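Local coordinates for periplasmic sugar-binding protein (Chloroflexus aurantiacus, PDB 4RXU) that binds beta-D-glucose and probably serves as the solute-binding component of an ABC-type carbohydrate transporter, at residues V89-P94 and I115-L120; Y129-D134 and R301-D306; T98-A103 and R119-T124; G34-T39 and E77-L82. All blocks are in the same frame, centred on the assembly; numbering follows the deposited sequence.

All four contacts belong to one lobe of the protein, on or beside the sheet that runs through strands 29-37, 89-92, 113-117 and 129-133. Contact 1 pairs strands 89-92 and 113-117 and ends at the glucose through Asp118 and Arg119. Contact 3 shares Arg119 and Leu120 with it, their centres about 10 Å apart, and packs the following loop against the start of helix 101-109. Contact 4 packs helix 72-84 on the neighbouring strand 29-37, which bonds to contact 1 where Ile91 O meets Val36 N at 2.8 Å. Contact 2 lies on the other neighbour, 129-133, and reaches contact 1 where Tyr130 OH meets Asp118 O at 2.7 Å; its Phe133 side chain is about 6 Å from the sugar.

Contact 1: residues V89-P94 and I115-L120; sequences VLIICP and ISYDRL. With BGC (beta-D-glucopyranose), chain C.
With CG anti to its carbonyl carbon (chi1 -63°) and the chain extended from CG to NE, Arg119 passes Pro94 in the opposite direction and brings its guanidinium to the glucose. NH1 donates to Pro94 O at 3.2 Å, nearly straight (171°) and in the guanidinium plane. At the same flat group NE bonds glucose O1 (3.0 Å) and NH2 bonds O5, while NH2 also forms a salt bridge with Glu42. Asp118 OD2 accepts from glucose O2 at 2.7 Å, and its OD1 pairs with Arg44. Behind this end lie adjacent parallel strands of a beta-alpha-beta unit joined by helix 101-109, the sugar-binding residues just past the C-terminal end of the second: Ile115 N gives to Leu90 O (2.8 Å), Ile92 N to Ile115 O, and Tyr117 N to Ile92 O. Ile91 CG2 rests on Tyr117 CB at 3.7 Å, and Tyr117 OH is held by Asp48. Ser116 OG uses a lone pair of Arg119 O at 2.7 Å and takes Ile121 N in return, tying down the backbone that carries the arginine. Gripped on three nitrogens, the guanidinium is fixed in rotation, and Glu42 probably helps to balance its charge beside the sugar.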
# COMPACT_ATOMS: atom_id res chain seq x y z
N VAL A 89 -7.23 -23.33 5.38
CA VAL A 89 -7.08 -22.12 4.56
C VAL A 89 -6.17 -21.17 5.30
O VAL A 89 -6.37 -20.89 6.48
CB VAL A 89 -8.42 -21.40 4.32
CG1 VAL A 89 -8.21 -20.17 3.43
CG2 VAL A 89 -9.46 -22.31 3.68
N LEU A 90 -5.18 -20.65 4.58
CA LEU A 90 -4.24 -19.66 5.08
C LEU A 90 -4.53 -18.33 4.39
O LEU A 90 -4.52 -18.27 3.16
CB LEU A 90 -2.80 -20.09 4.76
CG LEU A 90 -1.70 -19.08 5.11
CD1 LEU A 90 -1.56 -18.83 6.60
CD2 LEU A 90 -0.40 -19.56 4.47
N ILE A 91 -4.80 -17.29 5.18
CA ILE A 91 -4.85 -15.91 4.65
C ILE A 91 -3.55 -15.26 5.10
O ILE A 91 -3.27 -15.16 6.30
CB ILE A 91 -6.05 -15.15 5.24
CG1 ILE A 91 -7.38 -15.79 4.78
CG2 ILE A 91 -5.99 -13.68 4.86
CD1 ILE A 91 -8.54 -15.42 5.68
N ILE A 92 -2.73 -14.85 4.13
CA ILE A 92 -1.37 -14.40 4.45
C ILE A 92 -0.96 -13.15 3.66
O ILE A 92 -1.00 -13.15 2.43
CB ILE A 92 -0.31 -15.52 4.25
CG1 ILE A 92 1.10 -14.98 4.52
CG2 ILE A 92 -0.41 -16.18 2.87
CD1 ILE A 92 2.13 -16.08 4.71
N CYS A 93 -0.55 -12.12 4.41
CA CYS A 93 0.08 -10.96 3.86
C CYS A 93 1.59 -11.07 4.11
O CYS A 93 2.02 -10.96 5.26
CB CYS A 93 -0.48 -9.69 4.45
SG CYS A 93 0.36 -8.24 3.84
N PRO A 94 2.38 -11.27 3.03
CA PRO A 94 3.78 -11.51 3.23
C PRO A 94 4.55 -10.28 3.62
O PRO A 94 4.28 -9.17 3.13
CB PRO A 94 4.26 -12.00 1.86
CG PRO A 94 3.29 -11.43 0.89
CD PRO A 94 1.99 -11.55 1.64
N ILE A 115 -4.46 -18.03 0.34
CA ILE A 115 -5.02 -16.75 -0.08
C ILE A 115 -3.98 -15.69 0.29
O ILE A 115 -3.79 -15.34 1.46
CB ILE A 115 -6.33 -16.44 0.63
CG1 ILE A 115 -7.36 -17.56 0.39
CG2 ILE A 115 -6.86 -15.08 0.19
CD1 ILE A 115 -8.70 -17.35 1.08
N SER A 116 -3.29 -15.18 -0.71
CA SER A 116 -2.38 -14.07 -0.50
C SER A 116 -3.27 -12.83 -0.26
O SER A 116 -4.26 -12.65 -0.94
CB SER A 116 -1.48 -13.92 -1.72
OG SER A 116 -0.31 -13.17 -1.48
N TYR A 117 -2.91 -12.03 0.74
CA TYR A 117 -3.77 -10.99 1.27
C TYR A 117 -3.05 -9.66 1.21
O TYR A 117 -1.99 -9.49 1.81
CB TYR A 117 -4.14 -11.31 2.71
CG TYR A 117 -5.06 -10.28 3.34
CD1 TYR A 117 -6.41 -10.25 3.06
CD2 TYR A 117 -4.55 -9.33 4.20
CE1 TYR A 117 -7.23 -9.29 3.61
CE2 TYR A 117 -5.37 -8.39 4.79
CZ TYR A 117 -6.71 -8.37 4.47
OH TYR A 117 -7.50 -7.41 5.05
N ASP A 118 -3.64 -8.74 0.46
CA ASP A 118 -3.15 -7.38 0.22
C ASP A 118 -1.90 -7.35 -0.65
O ASP A 118 -1.87 -6.65 -1.65
CB ASP A 118 -2.92 -6.56 1.48
CG ASP A 118 -2.72 -5.12 1.16
OD1 ASP A 118 -3.75 -4.42 1.00
OD2 ASP A 118 -1.54 -4.69 0.99
N ARG A 119 -0.86 -8.06 -0.21
CA ARG A 119 0.41 -8.17 -0.93
C ARG A 119 0.51 -9.55 -1.51
O ARG A 119 -0.02 -10.52 -0.94
CB ARG A 119 1.59 -7.98 0.02
CG ARG A 119 1.66 -6.64 0.67
CD ARG A 119 2.77 -6.62 1.70
NE ARG A 119 2.96 -5.31 2.26
CZ ARG A 119 3.76 -5.04 3.27
NH1 ARG A 119 4.44 -6.01 3.86
NH2 ARG A 119 3.88 -3.79 3.69
N LEU A 120 1.19 -9.63 -2.64
CA LEU A 120 1.30 -10.86 -3.40
C LEU A 120 2.57 -11.65 -3.05
O LEU A 120 3.67 -11.14 -3.09
CB LEU A 120 1.30 -10.50 -4.89
CG LEU A 120 1.22 -11.64 -5.90
CD1 LEU A 120 0.01 -12.54 -5.66
CD2 LEU A 120 1.26 -11.07 -7.31
C2 BGC C . -0.18 -1.74 1.73
C3 BGC C . -0.35 -0.28 2.10
C4 BGC C . 0.55 0.05 3.28
C5 BGC C . 1.99 -0.38 3.01
C6 BGC C . 2.90 -0.23 4.21
C1 BGC C . 1.30 -1.87 1.38
O1 BGC C . 1.61 -3.10 0.79
O2 BGC C . -1.02 -2.06 0.61
O3 BGC C . -1.72 -0.07 2.42
O4 BGC C . 0.57 1.48 3.45
O5 BGC C . 2.04 -1.73 2.59
O6 BGC C . 2.34 -0.82 5.38

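Contact 2: residues Y129-D134 and R301-D306; sequences YYVTFD and RTLVQD
Leu303 sits against Val131 and Phe133, joining helix 300-315 to strand 129-133 in the helix-on-sheet packing of a periplasmic binding protein lobe. The two short segments run almost antiparallel (169°), their axes 8.3 Å apart at the closest. Beyond Thr302, which packs on Ser338 of strand 332-343, Leu303 is the first helix residue to meet the strand, and it carries most of the contact. Its CG is anti to the backbone N (chi1 -158°), which sends both methyls to the strand. CD1 stands over the middle of the Phe133 ring, 3.9 Å from its centroid and only 6° off the normal, a CH-pi contact. The same methyl also meets Thr132 C at 3.5 Å and Val131 CG1 at 3.6 Å. CD2 lies against Phe133 CE2 at 3.7 Å, and CB touches CZ, so the leucine crosses the aromatic side chain obliquely, while it slides past the valine in the opposite direction. Were Leu303 cut back to alanine, the Phe133 face would probably lose its methyl and a gap would open beside Val131, leaving the ring, which also packs on Arg44 and Asp118 of the sugar pocket, freer to turn. Even the leucine backbone takes part, Leu303 O lying 3.5 Å from Val131 CG1. One turn on, Asp306 bonds Ser338 weakly through OD2, and Asp306 CB rests 4.0 Å from that same valine methyl, Val131 CG1.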
# COMPACT_ATOMS: atom_id res chain seq x y z
N TYR A 129 -5.38 -17.80 -4.45
CA TYR A 129 -6.15 -16.55 -4.67
C TYR A 129 -5.35 -15.39 -4.13
O TYR A 129 -4.51 -15.56 -3.22
CB TYR A 129 -7.55 -16.58 -4.00
CG TYR A 129 -8.35 -17.71 -4.55
CD1 TYR A 129 -9.06 -17.57 -5.74
CD2 TYR A 129 -8.30 -18.97 -3.94
CE1 TYR A 129 -9.74 -18.64 -6.30
CE2 TYR A 129 -8.97 -20.05 -4.50
CZ TYR A 129 -9.68 -19.87 -5.68
OH TYR A 129 -10.38 -20.89 -6.27
N TYR A 130 -5.68 -14.22 -4.65
CA TYR A 130 -5.11 -12.97 -4.18
C TYR A 130 -6.24 -11.95 -3.91
O TYR A 130 -6.88 -11.47 -4.84
CB TYR A 130 -4.15 -12.42 -5.24
CG TYR A 130 -3.43 -11.14 -4.87
CD1 TYR A 130 -3.09 -10.82 -3.57
CD2 TYR A 130 -3.07 -10.25 -5.87
CE1 TYR A 130 -2.41 -9.64 -3.28
CE2 TYR A 130 -2.38 -9.09 -5.61
CZ TYR A 130 -2.02 -8.78 -4.32
OH TYR A 130 -1.32 -7.62 -4.10
N VAL A 131 -6.44 -11.64 -2.65
CA VAL A 131 -7.39 -10.63 -2.22
C VAL A 131 -6.62 -9.33 -2.10
O VAL A 131 -5.67 -9.22 -1.33
CB VAL A 131 -8.02 -11.01 -0.86
CG1 VAL A 131 -8.85 -9.86 -0.30
CG2 VAL A 131 -8.86 -12.27 -0.99
N THR A 132 -7.02 -8.35 -2.89
CA THR A 132 -6.24 -7.13 -3.07
C THR A 132 -7.10 -5.91 -3.39
O THR A 132 -8.21 -6.03 -3.92
CB THR A 132 -5.19 -7.35 -4.20
OG1 THR A 132 -4.30 -6.23 -4.30
CG2 THR A 132 -5.86 -7.55 -5.59
N PHE A 133 -6.55 -4.75 -3.07
CA PHE A 133 -7.03 -3.51 -3.67
C PHE A 133 -6.40 -3.34 -5.05
O PHE A 133 -5.41 -3.98 -5.41
CB PHE A 133 -6.68 -2.32 -2.81
CG PHE A 133 -7.32 -2.33 -1.45
CD1 PHE A 133 -8.69 -2.16 -1.31
CD2 PHE A 133 -6.54 -2.53 -0.31
CE1 PHE A 133 -9.26 -2.17 -0.06
CE2 PHE A 133 -7.12 -2.53 0.93
CZ PHE A 133 -8.48 -2.35 1.06
N ASP A 134 -6.97 -2.44 -5.84
CA ASP A 134 -6.40 -2.14 -7.17
C ASP A 134 -5.18 -1.23 -6.99
O ASP A 134 -5.28 -0.00 -6.99
CB ASP A 134 -7.46 -1.44 -8.02
CG ASP A 134 -7.04 -1.23 -9.47
OD1 ASP A 134 -5.83 -1.27 -9.79
OD2 ASP A 134 -7.94 -1.00 -10.31
N ARG A 301 -12.56 -2.83 5.33
CA ARG A 301 -13.72 -3.68 5.62
C ARG A 301 -14.05 -4.62 4.45
O ARG A 301 -14.39 -5.79 4.64
CB ARG A 301 -14.97 -2.83 5.93
CG ARG A 301 -14.76 -1.86 7.07
CD ARG A 301 -15.95 -0.94 7.23
NE ARG A 301 -16.14 -0.11 6.06
CZ ARG A 301 -17.09 0.80 5.92
NH1 ARG A 301 -17.98 0.98 6.90
NH2 ARG A 301 -17.16 1.49 4.79
N THR A 302 -13.92 -4.09 3.23
CA THR A 302 -14.19 -4.91 2.05
C THR A 302 -13.11 -5.98 1.86
O THR A 302 -13.42 -7.11 1.52
CB THR A 302 -14.27 -4.04 0.78
OG1 THR A 302 -15.25 -3.01 1.00
CG2 THR A 302 -14.67 -4.87 -0.45
N LEU A 303 -11.86 -5.60 2.07
CA LEU A 303 -10.75 -6.53 1.87
C LEU A 303 -10.90 -7.70 2.84
O LEU A 303 -10.79 -8.87 2.46
CB LEU A 303 -9.42 -5.81 2.07
CG LEU A 303 -8.22 -6.50 1.40
CD1 LEU A 303 -8.23 -6.27 -0.10
CD2 LEU A 303 -6.90 -6.05 1.99
N VAL A 304 -11.17 -7.37 4.11
CA VAL A 304 -11.35 -8.37 5.13
C VAL A 304 -12.51 -9.30 4.78
O VAL A 304 -12.38 -10.53 4.87
CB VAL A 304 -11.56 -7.69 6.50
CG1 VAL A 304 -12.30 -8.60 7.48
CG2 VAL A 304 -10.22 -7.22 7.06
N GLN A 305 -13.65 -8.73 4.42
CA GLN A 305 -14.82 -9.57 4.11
C GLN A 305 -14.56 -10.45 2.89
O GLN A 305 -14.96 -11.60 2.87
CB GLN A 305 -16.10 -8.75 3.93
CG GLN A 305 -17.36 -9.53 4.32
CD GLN A 305 -17.42 -9.86 5.81
OE1 GLN A 305 -17.10 -9.03 6.67
NE2 GLN A 305 -17.83 -11.07 6.11
N ASP A 306 -13.88 -9.90 1.88
CA ASP A 306 -13.52 -10.67 0.69
C ASP A 306 -12.69 -11.89 1.06
O ASP A 306 -12.92 -12.99 0.57
CB ASP A 306 -12.80 -9.81 -0.35
CG ASP A 306 -13.74 -8.97 -1.16
OD1 ASP A 306 -14.99 -9.14 -1.07
OD2 ASP A 306 -13.21 -8.14 -1.92

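Contact 3: residues T98-A103 and R119-T124; sequences TAAAAA and RLIRET. With BGC (beta-D-glucopyranose), chain C.
Thr98 OG1 lies at the edge of the Arg122 guanidinium, close to its plane, and takes a hydrogen bond from NH1 at 3.1 Å that is bent to 142°. NH2 of the same group makes a salt bridge with Glu123 OE2 (3.3 Å), and a bend at chi3 (79°) folds the arginine back toward the threonine. The other flat group, the Arg119 guanidinium, has the ring oxygen O5 of glucose at its edge, with C5 in plane; the side chain also touches Trp222 and Asn168. A leucine in place of Arg119 would probably cost the sugar's O1 and O5 the two N-H donors of the arginine and Glu42 this salt bridge. Thr98 to Ala101 form a type I turn leading into helix 101-109, the helix of the beta-alpha-beta unit between strands 89-92 and 113-117, so the loop after the second strand folds back on the helix start. The small alanine side chains fit closely here: Ala100 CB meets Ile121 CG1 at 3.8 Å, and Ala101 CB faces Arg122 O at 3.5 Å. Thr124 adds its CG2, 3.9 Å from Ala101 CB, while its OG1 bonds Glu105 further along the helix. Glu123, whose OE1 is paired with Lys330, lays its CG 3.9 Å from Thr98 CG2, the two side chains crossing at a slant.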
# COMPACT_ATOMS: atom_id res chain seq x y z
N THR A 98 8.63 -12.45 -2.39
CA THR A 98 9.39 -13.54 -2.98
C THR A 98 9.83 -14.52 -1.91
O THR A 98 9.72 -15.74 -2.12
CB THR A 98 10.58 -13.02 -3.76
OG1 THR A 98 10.09 -12.29 -4.88
CG2 THR A 98 11.44 -14.18 -4.28
N ALA A 99 10.31 -14.00 -0.79
CA ALA A 99 10.78 -14.87 0.29
C ALA A 99 9.70 -15.77 0.85
O ALA A 99 10.00 -16.83 1.38
CB ALA A 99 11.36 -14.08 1.43
N ALA A 100 8.44 -15.34 0.74
CA ALA A 100 7.30 -16.10 1.26
C ALA A 100 6.95 -17.33 0.42
O ALA A 100 6.04 -18.11 0.78
CB ALA A 100 6.08 -15.18 1.35
N ALA A 101 7.64 -17.51 -0.71
CA ALA A 101 7.35 -18.67 -1.54
C ALA A 101 7.39 -20.01 -0.79
O ALA A 101 6.48 -20.85 -0.93
CB ALA A 101 8.25 -18.69 -2.78
N ALA A 102 8.43 -20.23 0.01
CA ALA A 102 8.57 -21.53 0.70
C ALA A 102 7.43 -21.75 1.70
O ALA A 102 6.94 -22.86 1.85
CB ALA A 102 9.92 -21.66 1.39
N ALA A 103 6.99 -20.68 2.35
CA ALA A 103 5.85 -20.76 3.26
C ALA A 103 4.56 -21.18 2.55
O ALA A 103 3.81 -22.04 3.04
CB ALA A 103 5.67 -19.43 3.97
N ARG A 119 -0.86 -8.06 -0.21
CA ARG A 119 0.41 -8.17 -0.93
C ARG A 119 0.51 -9.55 -1.51
O ARG A 119 -0.02 -10.52 -0.94
CB ARG A 119 1.59 -7.98 0.02
CG ARG A 119 1.66 -6.64 0.67
CD ARG A 119 2.77 -6.62 1.70
NE ARG A 119 2.96 -5.31 2.26
CZ ARG A 119 3.76 -5.04 3.27
NH1 ARG A 119 4.44 -6.01 3.86
NH2 ARG A 119 3.88 -3.79 3.69
N LEU A 120 1.19 -9.63 -2.64
CA LEU A 120 1.30 -10.86 -3.40
C LEU A 120 2.57 -11.65 -3.05
O LEU A 120 3.67 -11.14 -3.09
CB LEU A 120 1.30 -10.50 -4.89
CG LEU A 120 1.22 -11.64 -5.90
CD1 LEU A 120 0.01 -12.54 -5.66
CD2 LEU A 120 1.26 -11.07 -7.31
N ILE A 121 2.38 -12.93 -2.73
CA ILE A 121 3.49 -13.88 -2.65
C ILE A 121 3.95 -14.19 -4.07
O ILE A 121 3.13 -14.50 -4.94
CB ILE A 121 3.06 -15.18 -1.95
CG1 ILE A 121 2.76 -14.86 -0.49
CG2 ILE A 121 4.18 -16.22 -2.05
CD1 ILE A 121 2.28 -16.03 0.34
N ARG A 122 5.25 -14.13 -4.28
CA ARG A 122 5.85 -14.25 -5.60
C ARG A 122 6.66 -15.51 -5.81
O ARG A 122 7.07 -16.16 -4.86
CB ARG A 122 6.72 -13.04 -5.89
CG ARG A 122 5.90 -11.76 -6.02
CD ARG A 122 6.79 -10.59 -6.39
NE ARG A 122 7.11 -10.59 -7.82
CZ ARG A 122 8.29 -10.87 -8.37
NH1 ARG A 122 9.35 -11.19 -7.63
NH2 ARG A 122 8.38 -10.81 -9.70
N GLU A 123 6.85 -15.83 -7.09
CA GLU A 123 7.83 -16.84 -7.55
C GLU A 123 7.47 -18.25 -7.09
O GLU A 123 8.33 -19.08 -6.77
CB GLU A 123 9.25 -16.46 -7.12
CG GLU A 123 9.76 -15.14 -7.68
CD GLU A 123 9.68 -14.98 -9.20
OE1 GLU A 123 9.49 -15.97 -9.93
OE2 GLU A 123 9.81 -13.83 -9.67
N THR A 124 6.18 -18.51 -7.09
CA THR A 124 5.64 -19.84 -6.84
C THR A 124 4.25 -19.99 -7.39
O THR A 124 3.48 -19.03 -7.47
CB THR A 124 5.60 -20.24 -5.34
OG1 THR A 124 5.03 -21.55 -5.22
CG2 THR A 124 4.80 -19.28 -4.50
C2 BGC C . -0.18 -1.74 1.73
C3 BGC C . -0.35 -0.28 2.10
C4 BGC C . 0.55 0.05 3.28
C5 BGC C . 1.99 -0.38 3.01
C6 BGC C . 2.90 -0.23 4.21
C1 BGC C . 1.30 -1.87 1.38
O1 BGC C . 1.61 -3.10 0.79
O2 BGC C . -1.02 -2.06 0.61
O3 BGC C . -1.72 -0.07 2.42
O4 BGC C . 0.57 1.48 3.45
O5 BGC C . 2.04 -1.73 2.59
O6 BGC C . 2.34 -0.82 5.38

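Contact 4: residues G34-T39 and E77-L82; sequences GIVLPT and ENVEAL
Leu82 CD1 reaches Val36 CG2 at 3.6 Å, the closest pair between strand 34-37 and helix 77-82. The same methyl lies 3.9 Å from Gly34 CA and Leu82 CD2 is near that carbon too, at 4.1 Å; with no side chain on the glycine, the leucine settles directly over the strand backbone. With CG anti to its carbonyl carbon (chi1 -72°), Leu82 points its methyls at the strand, sliding past Val36 in the opposite direction. A turn earlier on the helix, Asn78 CB approaches Val36 CG2 at 4.2 Å, and Val79 CG2 meets the same methyl more loosely at 4.5 Å. The contact is buried and mainly apolar. Farther out, Val79 also leans on Leu90 and Ile92, and Leu82 on Ile87 and Glu64, so the helix spans three strands. Strand 29-37 is itself held on two flanks, by backbone bonds of Gly34 to Val89 and Ile91 and of Ile35 to Glu64 and Leu66. The segments run nearly antiparallel (173°), with axes 9.3 Å apart. Helix 72-84 thus links strand 61-67 to strand 89-92 by crossing over strand 29-37 between them, a beta-alpha-beta crossover of the Rossmann-like lobe found in periplasmic sugar-binding proteins.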
# COMPACT_ATOMS: atom_id res chain seq x y z
N GLY A 34 -6.29 -19.64 9.31
CA GLY A 34 -5.28 -18.88 10.03
C GLY A 34 -4.95 -17.65 9.22
O GLY A 34 -4.98 -17.68 7.98
N ILE A 35 -4.70 -16.55 9.93
CA ILE A 35 -4.36 -15.27 9.32
C ILE A 35 -2.96 -14.88 9.73
O ILE A 35 -2.65 -14.91 10.93
CB ILE A 35 -5.34 -14.17 9.75
CG1 ILE A 35 -6.75 -14.47 9.20
CG2 ILE A 35 -4.90 -12.80 9.25
CD1 ILE A 35 -7.84 -13.64 9.86
N VAL A 36 -2.11 -14.54 8.75
CA VAL A 36 -0.74 -14.09 9.04
C VAL A 36 -0.52 -12.73 8.46
O VAL A 36 -0.73 -12.52 7.26
CB VAL A 36 0.33 -15.10 8.55
CG1 VAL A 36 1.76 -14.62 8.85
CG2 VAL A 36 0.12 -16.46 9.18
N LEU A 37 -0.16 -11.79 9.33
CA LEU A 37 0.10 -10.38 8.92
C LEU A 37 1.57 -10.06 9.19
O LEU A 37 2.17 -10.63 10.07
CB LEU A 37 -0.83 -9.43 9.67
CG LEU A 37 -2.32 -9.60 9.32
CD1 LEU A 37 -3.13 -8.71 10.25
CD2 LEU A 37 -2.64 -9.30 7.85
N PRO A 38 2.14 -9.10 8.43
CA PRO A 38 3.60 -9.04 8.40
C PRO A 38 4.26 -8.37 9.59
O PRO A 38 5.32 -8.82 10.03
CB PRO A 38 3.88 -8.27 7.11
CG PRO A 38 2.66 -7.40 6.95
CD PRO A 38 1.55 -8.33 7.33
N THR A 39 3.64 -7.32 10.12
CA THR A 39 4.25 -6.55 11.20
C THR A 39 3.23 -5.64 11.85
O THR A 39 2.31 -5.17 11.17
CB THR A 39 5.46 -5.71 10.69
OG1 THR A 39 6.04 -4.98 11.77
CG2 THR A 39 5.06 -4.74 9.60
N GLU A 77 7.54 -19.83 10.17
CA GLU A 77 7.20 -20.49 11.43
C GLU A 77 5.71 -20.37 11.72
O GLU A 77 5.05 -21.35 12.06
CB GLU A 77 8.01 -19.90 12.58
CG GLU A 77 9.51 -20.13 12.46
CD GLU A 77 10.21 -20.13 13.81
OE1 GLU A 77 9.63 -19.58 14.78
OE2 GLU A 77 11.33 -20.67 13.90
N ASN A 78 5.18 -19.16 11.58
CA ASN A 78 3.77 -18.91 11.81
C ASN A 78 2.93 -19.84 10.96
O ASN A 78 1.95 -20.44 11.44
CB ASN A 78 3.42 -17.45 11.50
CG ASN A 78 3.88 -16.47 12.55
OD1 ASN A 78 3.98 -15.25 12.25
ND2 ASN A 78 4.10 -16.92 13.77
N VAL A 79 3.28 -19.92 9.68
CA VAL A 79 2.55 -20.82 8.78
C VAL A 79 2.65 -22.26 9.28
O VAL A 79 1.67 -22.99 9.31
CB VAL A 79 3.03 -20.67 7.33
CG1 VAL A 79 2.43 -21.71 6.41
CG2 VAL A 79 2.64 -19.29 6.83
N GLU A 80 3.86 -22.67 9.66
CA GLU A 80 4.04 -24.05 10.11
C GLU A 80 3.21 -24.36 11.37
O GLU A 80 2.62 -25.45 11.49
CB GLU A 80 5.52 -24.37 10.28
CG GLU A 80 6.28 -24.30 8.96
CD GLU A 80 7.79 -24.31 9.09
OE1 GLU A 80 8.30 -23.78 10.09
OE2 GLU A 80 8.45 -24.84 8.17
N ALA A 81 3.11 -23.38 12.27
CA ALA A 81 2.33 -23.54 13.50
C ALA A 81 0.86 -23.70 13.17
O ALA A 81 0.17 -24.53 13.75
CB ALA A 81 2.52 -22.35 14.41
N LEU A 82 0.39 -22.92 12.20
CA LEU A 82 -1.02 -22.97 11.83
C LEU A 82 -1.35 -24.30 11.14
O LEU A 82 -2.40 -24.90 11.38
CB LEU A 82 -1.36 -21.80 10.92
CG LEU A 82 -1.39 -20.46 11.66
CD1 LEU A 82 -1.47 -19.30 10.66
CD2 LEU A 82 -2.51 -20.37 12.70